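Local atomic coordinates of probable glucarate dehydratase (Mycobacterium smegmatis str. MC2 155, PDB entry 3VDG), a protein that probably dehydrates D-glucarate in a metal-dependent reaction, as a member of the enolase superfamily. Residues 330-342 / 355-367. Sequence-based numbering, arbitrary orientation.
Sequences AGICDTFGLGLSM and MVHLAAATPNLTY
A330 meets segment 355-367 twice: its methyl packs on CG2 of T362, and its carbonyl oxygen takes the one direct hydrogen bond between the segments, from N364 ND2 at 3.0 Å. That bond is moderately bent (153° at the hydrogen), and ND2 stands above the carbonyl plane, 36° out of it. The helical donor D334 N reaches the same oxygen from the opposite face, so two N-H groups grip it. The torsion of N364 that sets CG between the backbone N and carbonyl carbon (chi1 58°) turns the amide to the helix, where ND2 also lies against CB of D334. Past the Schellman turn at G337, L338 O receives a bond from a water that accepts from N364 ND2 (2.8 Å), giving this amide nitrogen two acceptors. A second water joins L340 N to N364 O, to which it donates at 2.6 Å. The L340 side chain crosses those of T362 and L365 at about right angles, CD2 lying 4.0 Å from L365 CG. L340 O sits near the Y367 ring plane, 3.4 Å from Y367 CD2 at the ring edge, and finds no hydrogen-bond donor in the model. S341 CB and OG pack on Y367 CB, while OG bonds to Y267 OH, whose ring also meets Y367 edge-to-face. M342, extended until a bend at chi3, brings SD to M355 CB and CE to 3.7 Å from L365 CD1, with L358 and A359 alongside. Strand 339-342 pairs in parallel with strand 312-315 in the barrel domain characteristic of the enolase superfamily. Apolar packing runs from A330 and T362 through L340 and L365 to M342, while N364, directly and through two waters, ties the loop after helix 349-360 to both helix 323-336 and the strand.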
ATOM      1  N   ALA A 330      -0.368   3.981   5.456  1.00 16.26           N
ATOM      2  CA  ALA A 330      -1.748   4.306   5.815  1.00 16.69           C
ATOM      3  C   ALA A 330      -2.623   3.060   5.781  1.00 19.73           C
ATOM      4  O   ALA A 330      -3.457   2.871   6.661  1.00 19.85           O
ATOM      5  CB  ALA A 330      -2.329   5.392   4.888  1.00 18.08           C
ATOM      6  N   GLY A 331      -2.442   2.230   4.753  1.00 19.04           N
ATOM      7  CA  GLY A 331      -3.213   0.994   4.606  1.00 17.68           C
ATOM      8  C   GLY A 331      -2.861  -0.020   5.691  1.00 19.22           C
ATOM      9  O   GLY A 331      -3.719  -0.735   6.183  1.00 17.78           O
ATOM     10  N   ILE A 332      -1.601  -0.071   6.093  1.00 17.56           N
ATOM     11  CA  ILE A 332      -1.221  -0.963   7.190  1.00 20.19           C
ATOM     12  C   ILE A 332      -1.892  -0.509   8.491  1.00 19.78           C
ATOM     13  O   ILE A 332      -2.436  -1.320   9.230  1.00 19.76           O
ATOM     14  CB  ILE A 332       0.306  -1.016   7.391  1.00 20.06           C
ATOM     15  CG1 ILE A 332       0.988  -1.693   6.202  1.00 22.35           C
ATOM     16  CG2 ILE A 332       0.641  -1.754   8.676  1.00 21.18           C
ATOM     17  CD1 ILE A 332       2.494  -1.441   6.143  1.00 24.85           C
ATOM     18  N   CYS A 333      -1.850   0.792   8.769  1.00 16.08           N
ATOM     19  CA  CYS A 333      -2.517   1.341   9.957  1.00 24.63           C
ATOM     20  C   CYS A 333      -4.007   1.018   9.959  1.00 20.73           C
ATOM     21  O   CYS A 333      -4.558   0.560  10.970  1.00 22.20           O
ATOM     22  CB  CYS A 333      -2.314   2.858  10.062  1.00 19.75           C
ATOM     23  SG  CYS A 333      -0.604   3.252  10.519  1.00 23.63           S
ATOM     24  N   ASP A 334      -4.663   1.256   8.831  1.00 19.36           N
ATOM     25  CA  ASP A 334      -6.089   0.939   8.720  1.00 19.52           C
ATOM     26  C   ASP A 334      -6.325  -0.543   9.010  1.00 26.54           C
ATOM     27  O   ASP A 334      -7.225  -0.900   9.755  1.00 23.38           O
ATOM     28  CB  ASP A 334      -6.603   1.277   7.327  1.00 22.00           C
ATOM     29  CG  ASP A 334      -8.132   1.333   7.273  1.00 48.20           C
ATOM     30  OD1 ASP A 334      -8.752   1.674   8.294  1.00 40.40           O
ATOM     31  OD2 ASP A 334      -8.715   1.020   6.222  1.00 54.23           O
ATOM     32  N   THR A 335      -5.499  -1.404   8.434  1.00 20.42           N
ATOM     33  CA  THR A 335      -5.673  -2.855   8.595  1.00 19.01           C
ATOM     34  C   THR A 335      -5.492  -3.292  10.050  1.00 21.15           C
ATOM     35  O   THR A 335      -6.232  -4.128  10.551  1.00 18.71           O
ATOM     36  CB  THR A 335      -4.653  -3.607   7.719  1.00 24.08           C
ATOM     37  OG1 THR A 335      -4.912  -3.293   6.352  1.00 22.38           O
ATOM     38  CG2 THR A 335      -4.742  -5.124   7.912  1.00 22.96           C
ATOM     39  N   PHE A 336      -4.489  -2.744  10.718  1.00 20.97           N
ATOM     40  CA  PHE A 336      -4.170  -3.184  12.075  1.00 22.53           C
ATOM     41  C   PHE A 336      -4.816  -2.326  13.167  1.00 24.50           C
ATOM     42  O   PHE A 336      -4.477  -2.438  14.340  1.00 26.99           O
ATOM     43  CB  PHE A 336      -2.658  -3.288  12.250  1.00 21.55           C
ATOM     44  CG  PHE A 336      -2.077  -4.486  11.568  1.00 24.87           C
ATOM     45  CD1 PHE A 336      -1.797  -4.457  10.207  1.00 21.61           C
ATOM     46  CD2 PHE A 336      -1.847  -5.669  12.281  1.00 20.37           C
ATOM     47  CE1 PHE A 336      -1.295  -5.583   9.559  1.00 23.49           C
ATOM     48  CE2 PHE A 336      -1.332  -6.790  11.643  1.00 23.10           C
ATOM     49  CZ  PHE A 336      -1.061  -6.750  10.277  1.00 24.71           C
ATOM     50  N   GLY A 337      -5.746  -1.468  12.777  1.00 20.94           N
ATOM     51  CA  GLY A 337      -6.541  -0.706  13.743  1.00 24.01           C
ATOM     52  C   GLY A 337      -5.818   0.448  14.407  1.00 28.56           C
ATOM     53  O   GLY A 337      -6.162   0.841  15.529  1.00 24.98           O
ATOM     54  N   LEU A 338      -4.837   1.020  13.713  1.00 19.73           N
ATOM     55  CA  LEU A 338      -4.094   2.176  14.227  1.00 21.95           C
ATOM     56  C   LEU A 338      -4.583   3.462  13.574  1.00 24.92           C
ATOM     57  O   LEU A 338      -4.875   3.483  12.367  1.00 25.08           O
ATOM     58  CB  LEU A 338      -2.606   2.006  13.899  1.00 20.72           C
ATOM     59  CG  LEU A 338      -1.919   0.747  14.443  1.00 25.69           C
ATOM     60  CD1 LEU A 338      -0.486   0.670  13.927  1.00 18.54           C
ATOM     61  CD2 LEU A 338      -1.948   0.746  15.962  1.00 28.91           C
ATOM     62  N   GLY A 339      -4.657   4.543  14.343  1.00 18.98           N
ATOM     63  CA  GLY A 339      -5.014   5.838  13.768  1.00 19.51           C
ATOM     64  C   GLY A 339      -3.809   6.392  13.011  1.00 23.71           C
ATOM     65  O   GLY A 339      -2.684   5.893  13.153  1.00 19.25           O
ATOM     66  N   LEU A 340      -4.035   7.425  12.209  1.00 18.37           N
ATOM     67  CA  LEU A 340      -2.962   7.966  11.349  1.00 19.50           C
ATOM     68  C   LEU A 340      -2.966   9.477  11.394  1.00 22.53           C
ATOM     69  O   LEU A 340      -4.000  10.108  11.184  1.00 21.50           O
ATOM     70  CB  LEU A 340      -3.147   7.516   9.898  1.00 17.85           C
ATOM     71  CG  LEU A 340      -2.035   7.983   8.933  1.00 21.19           C
ATOM     72  CD1 LEU A 340      -0.752   7.205   9.211  1.00 16.65           C
ATOM     73  CD2 LEU A 340      -2.483   7.762   7.493  1.00 22.50           C
ATOM     74  N   SER A 341      -1.808  10.061  11.668  1.00 19.18           N
ATOM     75  CA  SER A 341      -1.685  11.508  11.660  1.00 19.45           C
ATOM     76  C   SER A 341      -0.453  11.817  10.804  1.00 21.69           C
ATOM     77  O   SER A 341       0.011  10.944  10.049  1.00 20.65           O
ATOM     78  CB  SER A 341      -1.544  12.013  13.114  1.00 21.11           C
ATOM     79  OG  SER A 341      -1.552  13.439  13.185  1.00 26.51           O
ATOM     80  N   MET A 342       0.081  13.028  10.906  1.00 21.64           N
ATOM     81  CA  MET A 342       1.300  13.368  10.159  1.00 21.24           C
ATOM     82  C   MET A 342       2.251  14.263  10.956  1.00 24.36           C
ATOM     83  O   MET A 342       1.839  15.266  11.555  1.00 24.43           O
ATOM     84  CB  MET A 342       0.964  14.020   8.808  1.00 24.66           C
ATOM     85  CG  MET A 342       2.177  14.218   7.907  1.00 28.74           C
ATOM     86  SD  MET A 342       1.783  15.066   6.348  1.00 27.99           S
ATOM     87  CE  MET A 342       0.649  13.908   5.573  1.00 25.06           C
ATOM     88  N   MET A 355       2.951  16.960   1.130  1.00 19.35           N
ATOM     89  CA  MET A 355       2.163  16.608   2.308  1.00 19.15           C
ATOM     90  C   MET A 355       0.676  16.786   2.001  1.00 23.32           C
ATOM     91  O   MET A 355      -0.148  15.963   2.373  1.00 18.19           O
ATOM     92  CB  MET A 355       2.556  17.496   3.526  1.00 22.65           C
ATOM     93  CG  MET A 355       3.994  17.312   4.058  1.00 21.71           C
ATOM     94  SD  MET A 355       4.597  18.718   5.058  1.00 26.80           S
ATOM     95  CE  MET A 355       3.652  18.442   6.560  1.00 28.63           C
ATOM     96  N   VAL A 356       0.327  17.866   1.312  1.00 19.99           N
ATOM     97  CA  VAL A 356      -1.076  18.142   1.043  1.00 16.41           C
ATOM     98  C   VAL A 356      -1.652  17.107   0.053  1.00 18.45           C
ATOM     99  O   VAL A 356      -2.721  16.572   0.277  1.00 17.97           O
ATOM    100  CB  VAL A 356      -1.283  19.587   0.528  1.00 18.39           C
ATOM    101  CG1 VAL A 356      -2.690  19.751  -0.045  1.00 19.51           C
ATOM    102  CG2 VAL A 356      -1.005  20.591   1.650  1.00 20.75           C
ATOM    103  N   HIS A 357      -0.934  16.792  -1.021  1.00 15.91           N
ATOM    104  CA  HIS A 357      -1.443  15.777  -1.959  1.00 20.73           C
ATOM    105  C   HIS A 357      -1.603  14.427  -1.297  1.00 19.70           C
ATOM    106  O   HIS A 357      -2.592  13.727  -1.522  1.00 17.01           O
ATOM    107  CB  HIS A 357      -0.552  15.650  -3.195  1.00 18.67           C
ATOM    108  CG  HIS A 357      -0.762  16.742  -4.215  1.00 19.69           C
ATOM    109  ND1 HIS A 357      -1.817  16.755  -5.063  1.00 19.47           N
ATOM    110  CD2 HIS A 357       0.003  17.868  -4.519  1.00 18.37           C
ATOM    111  CE1 HIS A 357      -1.739  17.848  -5.856  1.00 24.25           C
ATOM    112  NE2 HIS A 357      -0.620  18.522  -5.530  1.00 21.03           N
ATOM    113  N   LEU A 358      -0.628  14.047  -0.487  1.00 20.24           N
ATOM    114  CA  LEU A 358      -0.687  12.792   0.259  1.00 18.04           C
ATOM    115  C   LEU A 358      -1.899  12.745   1.197  1.00 20.03           C
ATOM    116  O   LEU A 358      -2.713  11.826   1.132  1.00 19.13           O
ATOM    117  CB  LEU A 358       0.614  12.592   1.057  1.00 22.37           C
ATOM    118  CG  LEU A 358       0.640  11.404   2.034  1.00 23.54           C
ATOM    119  CD1 LEU A 358       0.407  10.078   1.289  1.00 21.04           C
ATOM    120  CD2 LEU A 358       1.968  11.382   2.805  1.00 18.49           C
ATOM    121  N   ALA A 359      -2.035  13.745   2.058  1.00 17.53           N
ATOM    122  CA  ALA A 359      -3.148  13.750   3.007  1.00 16.50           C
ATOM    123  C   ALA A 359      -4.503  13.828   2.286  1.00 21.94           C
ATOM    124  O   ALA A 359      -5.465  13.227   2.725  1.00 21.21           O
ATOM    125  CB  ALA A 359      -3.002  14.909   3.971  1.00 19.48           C
ATOM    126  N   ALA A 360      -4.578  14.572   1.184  1.00 19.54           N
ATOM    127  CA  ALA A 360      -5.838  14.679   0.453  1.00 21.88           C
ATOM    128  C   ALA A 360      -6.320  13.309  -0.043  1.00 23.12           C
ATOM    129  O   ALA A 360      -7.528  13.053  -0.075  1.00 21.48           O
ATOM    130  CB  ALA A 360      -5.705  15.653  -0.704  1.00 21.63           C
ATOM    131  N   ALA A 361      -5.374  12.447  -0.431  1.00 17.06           N
ATOM    132  CA  ALA A 361      -5.659  11.133  -1.030  1.00 18.61           C
ATOM    133  C   ALA A 361      -5.746   9.979  -0.033  1.00 25.57           C
ATOM    134  O   ALA A 361      -5.886   8.820  -0.419  1.00 25.23           O
ATOM    135  CB  ALA A 361      -4.606  10.808  -2.092  1.00 18.57           C
ATOM    136  N   THR A 362      -5.638  10.280   1.254  1.00 22.38           N
ATOM    137  CA  THR A 362      -5.594   9.219   2.260  1.00 20.94           C
ATOM    138  C   THR A 362      -6.902   9.196   3.048  1.00 20.16           C
ATOM    139  O   THR A 362      -7.145  10.065   3.871  1.00 25.05           O
ATOM    140  CB  THR A 362      -4.404   9.434   3.208  1.00 25.11           C
ATOM    141  OG1 THR A 362      -3.202   9.443   2.435  1.00 23.39           O
ATOM    142  CG2 THR A 362      -4.313   8.294   4.242  1.00 23.58           C
ATOM    143  N   PRO A 363      -7.748   8.188   2.798  1.00 20.03           N
ATOM    144  CA  PRO A 363      -9.070   8.185   3.443  1.00 23.02           C
ATOM    145  C   PRO A 363      -8.971   8.248   4.974  1.00 26.95           C
ATOM    146  O   PRO A 363      -9.721   8.992   5.607  1.00 29.83           O
ATOM    147  CB  PRO A 363      -9.701   6.851   2.976  1.00 22.04           C
ATOM    148  CG  PRO A 363      -8.919   6.462   1.763  1.00 29.05           C
ATOM    149  CD  PRO A 363      -7.535   7.027   1.915  1.00 24.94           C
ATOM    150  N   ASN A 364      -8.039   7.497   5.565  1.00 19.71           N
ATOM    151  CA  ASN A 364      -7.978   7.396   7.041  1.00 23.92           C
ATOM    152  C   ASN A 364      -7.052   8.425   7.716  1.00 29.84           C
ATOM    153  O   ASN A 364      -6.751   8.306   8.909  1.00 28.47           O
ATOM    154  CB  ASN A 364      -7.626   5.965   7.504  1.00 21.69           C
ATOM    155  CG  ASN A 364      -6.293   5.474   6.937  1.00 35.25           C
ATOM    156  OD1 ASN A 364      -5.966   5.762   5.793  1.00 27.44           O
ATOM    157  ND2 ASN A 364      -5.528   4.712   7.734  1.00 23.60           N
ATOM    158  N   LEU A 365      -6.585   9.424   6.972  1.00 28.71           N
ATOM    159  CA  LEU A 365      -5.803  10.502   7.608  1.00 28.48           C
ATOM    160  C   LEU A 365      -6.769  11.605   7.967  1.00 37.90           C
ATOM    161  O   LEU A 365      -6.978  12.526   7.180  1.00 30.33           O
ATOM    162  CB  LEU A 365      -4.693  11.044   6.705  1.00 26.77           C
ATOM    163  CG  LEU A 365      -3.503  11.612   7.507  1.00 41.67           C
ATOM    164  CD1 LEU A 365      -2.314  11.956   6.621  1.00 37.23           C
ATOM    165  CD2 LEU A 365      -3.910  12.815   8.347  1.00 31.45           C
ATOM    166  N   THR A 366      -7.372  11.490   9.150  1.00 26.90           N
ATOM    167  CA  THR A 366      -8.430  12.405   9.560  1.00 30.89           C
ATOM    168  C   THR A 366      -7.995  13.395  10.649  1.00 53.47           C
ATOM    169  O   THR A 366      -8.631  14.436  10.817  1.00 44.18           O
ATOM    170  CB  THR A 366      -9.670  11.620  10.027  1.00 42.66           C
ATOM    171  OG1 THR A 366      -9.267  10.641  10.995  1.00 43.49           O
ATOM    172  CG2 THR A 366     -10.313  10.914   8.830  1.00 47.20           C
ATOM    173  N   TYR A 367      -6.923  13.077  11.378  1.00 27.67           N
ATOM    174  CA  TYR A 367      -6.319  14.044  12.296  1.00 28.07           C
ATOM    175  C   TYR A 367      -5.700  15.201  11.528  1.00 25.97           C
ATOM    176  O   TYR A 367      -5.184  15.029  10.423  1.00 26.97           O
ATOM    177  CB  TYR A 367      -5.223  13.398  13.149  1.00 26.16           C
ATOM    178  CG  TYR A 367      -5.708  12.417  14.187  1.00 27.47           C
ATOM    179  CD1 TYR A 367      -6.480  12.836  15.268  1.00 31.00           C
ATOM    180  CD2 TYR A 367      -5.389  11.074  14.093  1.00 30.27           C
ATOM    181  CE1 TYR A 367      -6.932  11.932  16.220  1.00 25.48           C
ATOM    182  CE2 TYR A 367      -5.816  10.169  15.047  1.00 30.45           C
ATOM    183  CZ  TYR A 367      -6.584  10.604  16.108  1.00 31.83           C
ATOM    184  OH  TYR A 367      -7.012   9.696  17.039  1.00 30.63           O
TER
HETATM  185  O   HOH W   1      -6.368   4.413  10.415  1.00 28.71           O
HETATM  186  O   HOH W   2      -6.802   7.568  11.379  1.00 24.99           O